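Local coordinates for protein MamA (Candidatus Magnetobacterium bavaricum, PDB 3VTX) that is a tetratricopeptide-repeat protein whose stacked helical hairpins form an elongated scaffold, probably for protein-protein association, at residues A109-G114 against E128-T133. Numbering follows the deposited sequence.
Sequences AYYKLG and EAYEKT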
ATOM      1  N   ALA A 109       1.293   5.638   0.592  1.00 24.64           N
ATOM      2  CA  ALA A 109       0.152   5.795   1.439  1.00 24.95           C
ATOM      3  C   ALA A 109      -0.793   6.832   0.928  1.00 23.11           C
ATOM      4  O   ALA A 109      -2.014   6.613   0.997  1.00 23.69           O
ATOM      5  CB  ALA A 109       0.611   6.147   2.891  1.00 23.99           C
ATOM      6  N   TYR A 110      -0.287   7.971   0.449  1.00 23.39           N
ATOM      7  CA  TYR A 110      -1.171   9.000  -0.057  1.00 22.99           C
ATOM      8  C   TYR A 110      -1.868   8.443  -1.328  1.00 23.03           C
ATOM      9  O   TYR A 110      -3.057   8.709  -1.532  1.00 23.37           O
ATOM     10  CB  TYR A 110      -0.467  10.244  -0.490  1.00 24.12           C
ATOM     11  CG  TYR A 110      -0.063  11.168   0.649  1.00 24.66           C
ATOM     12  CD1 TYR A 110       1.248  11.232   1.032  1.00 30.13           C
ATOM     13  CD2 TYR A 110      -0.992  11.940   1.305  1.00 28.92           C
ATOM     14  CE1 TYR A 110       1.633  12.106   2.066  1.00 31.11           C
ATOM     15  CE2 TYR A 110      -0.609  12.823   2.365  1.00 29.44           C
ATOM     16  CZ  TYR A 110       0.721  12.852   2.720  1.00 31.78           C
ATOM     17  OH  TYR A 110       1.160  13.774   3.728  1.00 31.20           O
ATOM     18  N   TYR A 111      -1.124   7.728  -2.174  1.00 22.23           N
ATOM     19  CA  TYR A 111      -1.706   7.180  -3.430  1.00 21.73           C
ATOM     20  C   TYR A 111      -2.823   6.183  -3.104  1.00 21.40           C
ATOM     21  O   TYR A 111      -3.952   6.322  -3.587  1.00 20.21           O
ATOM     22  CB  TYR A 111      -0.693   6.603  -4.384  1.00 20.01           C
ATOM     23  CG  TYR A 111      -1.259   6.277  -5.735  1.00 18.76           C
ATOM     24  CD1 TYR A 111      -1.881   7.276  -6.452  1.00 19.51           C
ATOM     25  CD2 TYR A 111      -1.274   5.014  -6.220  1.00 21.75           C
ATOM     26  CE1 TYR A 111      -2.473   7.005  -7.696  1.00 20.10           C
ATOM     27  CE2 TYR A 111      -1.887   4.721  -7.462  1.00 20.82           C
ATOM     28  CZ  TYR A 111      -2.462   5.741  -8.166  1.00 19.35           C
ATOM     29  OH  TYR A 111      -3.041   5.428  -9.388  1.00 20.41           O
ATOM     30  N   LYS A 112      -2.545   5.263  -2.209  1.00 21.07           N
ATOM     31  CA  LYS A 112      -3.568   4.298  -1.787  0.50 19.76           C
ATOM     32  C   LYS A 112      -4.785   4.992  -1.177  1.00 20.79           C
ATOM     33  O   LYS A 112      -5.963   4.600  -1.442  1.00 20.06           O
ATOM     34  CB  LYS A 112      -3.008   3.252  -0.787  0.50 20.86           C
ATOM     35  CG  LYS A 112      -2.100   2.161  -1.357  0.50 19.08           C
ATOM     36  CD  LYS A 112      -2.762   0.999  -2.137  0.50 20.85           C
ATOM     37  CE  LYS A 112      -1.956  -0.322  -1.928  0.50 19.09           C
ATOM     38  NZ  LYS A 112      -2.494  -1.424  -2.790  0.50 23.75           N
ATOM     39  N   LEU A 113      -4.569   6.029  -0.348  1.00 21.04           N
ATOM     40  CA  LEU A 113      -5.639   6.762   0.293  1.00 21.29           C
ATOM     41  C   LEU A 113      -6.496   7.410  -0.754  1.00 19.98           C
ATOM     42  O   LEU A 113      -7.716   7.363  -0.692  1.00 20.91           O
ATOM     43  CB  LEU A 113      -5.053   7.858   1.258  1.00 22.12           C
ATOM     44  CG  LEU A 113      -6.131   8.681   1.899  1.00 25.32           C
ATOM     45  CD1 LEU A 113      -7.039   7.850   2.926  1.00 24.76           C
ATOM     46  CD2 LEU A 113      -5.388   9.865   2.653  1.00 31.12           C
ATOM     47  N   GLY A 114      -5.847   7.950  -1.764  1.00 19.45           N
ATOM     48  CA  GLY A 114      -6.574   8.522  -2.881  1.00 20.94           C
ATOM     49  C   GLY A 114      -7.428   7.495  -3.653  1.00 18.66           C
ATOM     50  O   GLY A 114      -8.618   7.764  -3.973  1.00 20.98           O
ATOM     51  N   GLU A 128      -6.922  15.552  -3.602  1.00 25.89           N
ATOM     52  CA  GLU A 128      -5.964  16.115  -2.622  1.00 26.25           C
ATOM     53  C   GLU A 128      -4.819  15.107  -2.365  1.00 27.36           C
ATOM     54  O   GLU A 128      -3.634  15.454  -2.428  1.00 29.72           O
ATOM     55  CB  GLU A 128      -6.730  16.462  -1.332  1.00 28.10           C
ATOM     56  CG  GLU A 128      -5.880  17.009  -0.144  1.00 34.16           C
ATOM     57  CD  GLU A 128      -6.756  17.416   1.055  0.50 36.89           C
ATOM     58  OE1 GLU A 128      -7.838  16.805   1.345  0.50 36.25           O
ATOM     59  OE2 GLU A 128      -6.331  18.358   1.710  0.50 42.45           O
ATOM     60  N   ALA A 129      -5.175  13.831  -2.173  1.00 26.01           N
ATOM     61  CA  ALA A 129      -4.178  12.787  -1.863  1.00 25.09           C
ATOM     62  C   ALA A 129      -3.302  12.529  -3.091  1.00 23.69           C
ATOM     63  O   ALA A 129      -2.076  12.337  -3.028  1.00 26.12           O
ATOM     64  CB  ALA A 129      -4.907  11.440  -1.479  1.00 23.72           C
ATOM     65  N   TYR A 130      -3.907  12.489  -4.281  1.00 22.92           N
ATOM     66  CA  TYR A 130      -3.078  12.312  -5.472  1.00 21.52           C
ATOM     67  C   TYR A 130      -2.090  13.488  -5.752  1.00 23.07           C
ATOM     68  O   TYR A 130      -0.983  13.248  -6.283  1.00 24.01           O
ATOM     69  CB  TYR A 130      -3.927  12.124  -6.739  1.00 20.41           C
ATOM     70  CG  TYR A 130      -4.901  10.960  -6.733  1.00 18.80           C
ATOM     71  CD1 TYR A 130      -4.530   9.730  -6.249  1.00 20.83           C
ATOM     72  CD2 TYR A 130      -6.194  11.094  -7.305  1.00 21.51           C
ATOM     73  CE1 TYR A 130      -5.416   8.626  -6.334  1.00 18.39           C
ATOM     74  CE2 TYR A 130      -7.108   9.995  -7.366  1.00 20.02           C
ATOM     75  CZ  TYR A 130      -6.705   8.795  -6.820  1.00 20.47           C
ATOM     76  OH  TYR A 130      -7.517   7.686  -6.998  1.00 21.80           O
ATOM     77  N   GLU A 131      -2.559  14.707  -5.499  1.00 26.25           N
ATOM     78  CA  GLU A 131      -1.753  15.908  -5.643  1.00 28.64           C
ATOM     79  C   GLU A 131      -0.545  15.784  -4.710  1.00 29.75           C
ATOM     80  O   GLU A 131       0.600  16.074  -5.129  1.00 30.66           O
ATOM     81  CB  GLU A 131      -2.592  17.143  -5.334  1.00 29.84           C
ATOM     82  CG  GLU A 131      -3.491  17.500  -6.506  1.00 32.19           C
ATOM     83  CD  GLU A 131      -4.371  18.674  -6.278  1.00 42.45           C
ATOM     84  OE1 GLU A 131      -4.630  19.021  -5.098  1.00 47.55           O
ATOM     85  OE2 GLU A 131      -4.810  19.274  -7.297  1.00 42.75           O
ATOM     86  N   LYS A 132      -0.792  15.287  -3.508  1.00 29.62           N
ATOM     87  CA  LYS A 132       0.310  15.116  -2.540  1.00 30.50           C
ATOM     88  C   LYS A 132       1.236  14.086  -3.062  1.00 28.19           C
ATOM     89  O   LYS A 132       2.429  14.252  -2.942  1.00 29.41           O
ATOM     90  CB  LYS A 132      -0.196  14.721  -1.171  1.00 30.64           C
ATOM     91  CG  LYS A 132       0.783  14.778  -0.067  1.00 38.49           C
ATOM     92  CD  LYS A 132       1.175  16.223   0.329  1.00 40.68           C
ATOM     93  CE  LYS A 132       2.302  16.152   1.412  1.00 44.57           C
ATOM     94  NZ  LYS A 132       3.015  17.473   1.572  1.00 46.66           N
ATOM     95  N   THR A 133       0.712  12.974  -3.661  1.00 27.15           N
ATOM     96  CA  THR A 133       1.518  11.944  -4.257  1.00 26.53           C
ATOM     97  C   THR A 133       2.450  12.496  -5.310  1.00 28.15           C
ATOM     98  O   THR A 133       3.619  12.167  -5.335  1.00 30.68           O
ATOM     99  CB  THR A 133       0.679  10.781  -4.883  1.00 26.21           C
ATOM    100  OG1 THR A 133      -0.198  10.215  -3.863  1.00 25.19           O
ATOM    101  CG2 THR A 133       1.532   9.709  -5.520  1.00 25.52           C
TER
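Helices 107-119 and 123-136 are the antiparallel pair of one tetratricopeptide repeat, and Gly114 and Ala129 let them close: their CA atoms lie 5.0 Å apart. Over these short segments the axes come within 7.8 Å of each other, running nearly antiparallel at 155°. Lacking a side chain, Gly114 leaves its backbone for Ala129 and Tyr130 to pack on, while the small methyl CB of Ala129 settles 3.3 Å from Tyr110 O. On one flank Lys132 lays its aliphatic chain across the Tyr110 ring, with CG almost over the centroid at 3.3 Å, a CH-pi contact only 9° off the normal. The Lys132 chain leaves CA on the side away from the backbone N and then bends at chi2, bringing CG over the ring; the Tyr110 hydroxyl hydrogen-bonds to the carbonyl of Thr104. On the other flank the rings of Tyr111 and Tyr130 meet obliquely, planes at 47°, and Tyr130 also rests against the Gly114 carbonyl group. Tyr111 reaches on toward helix 141-153, where its hydroxyl hydrogen-bonds to Ser146 and Arg142. Buried Thr133 sets OG1 3.4 Å from Tyr110 CB; the same OG1 donates to Ala129 O at 3.0 Å, from the face opposite Thr133 N, which gives the hydroxyl a partner within its own helix. A glycine in helix A with a helix B aromatic packed against its backbone is characteristic of the TPR helical hairpin.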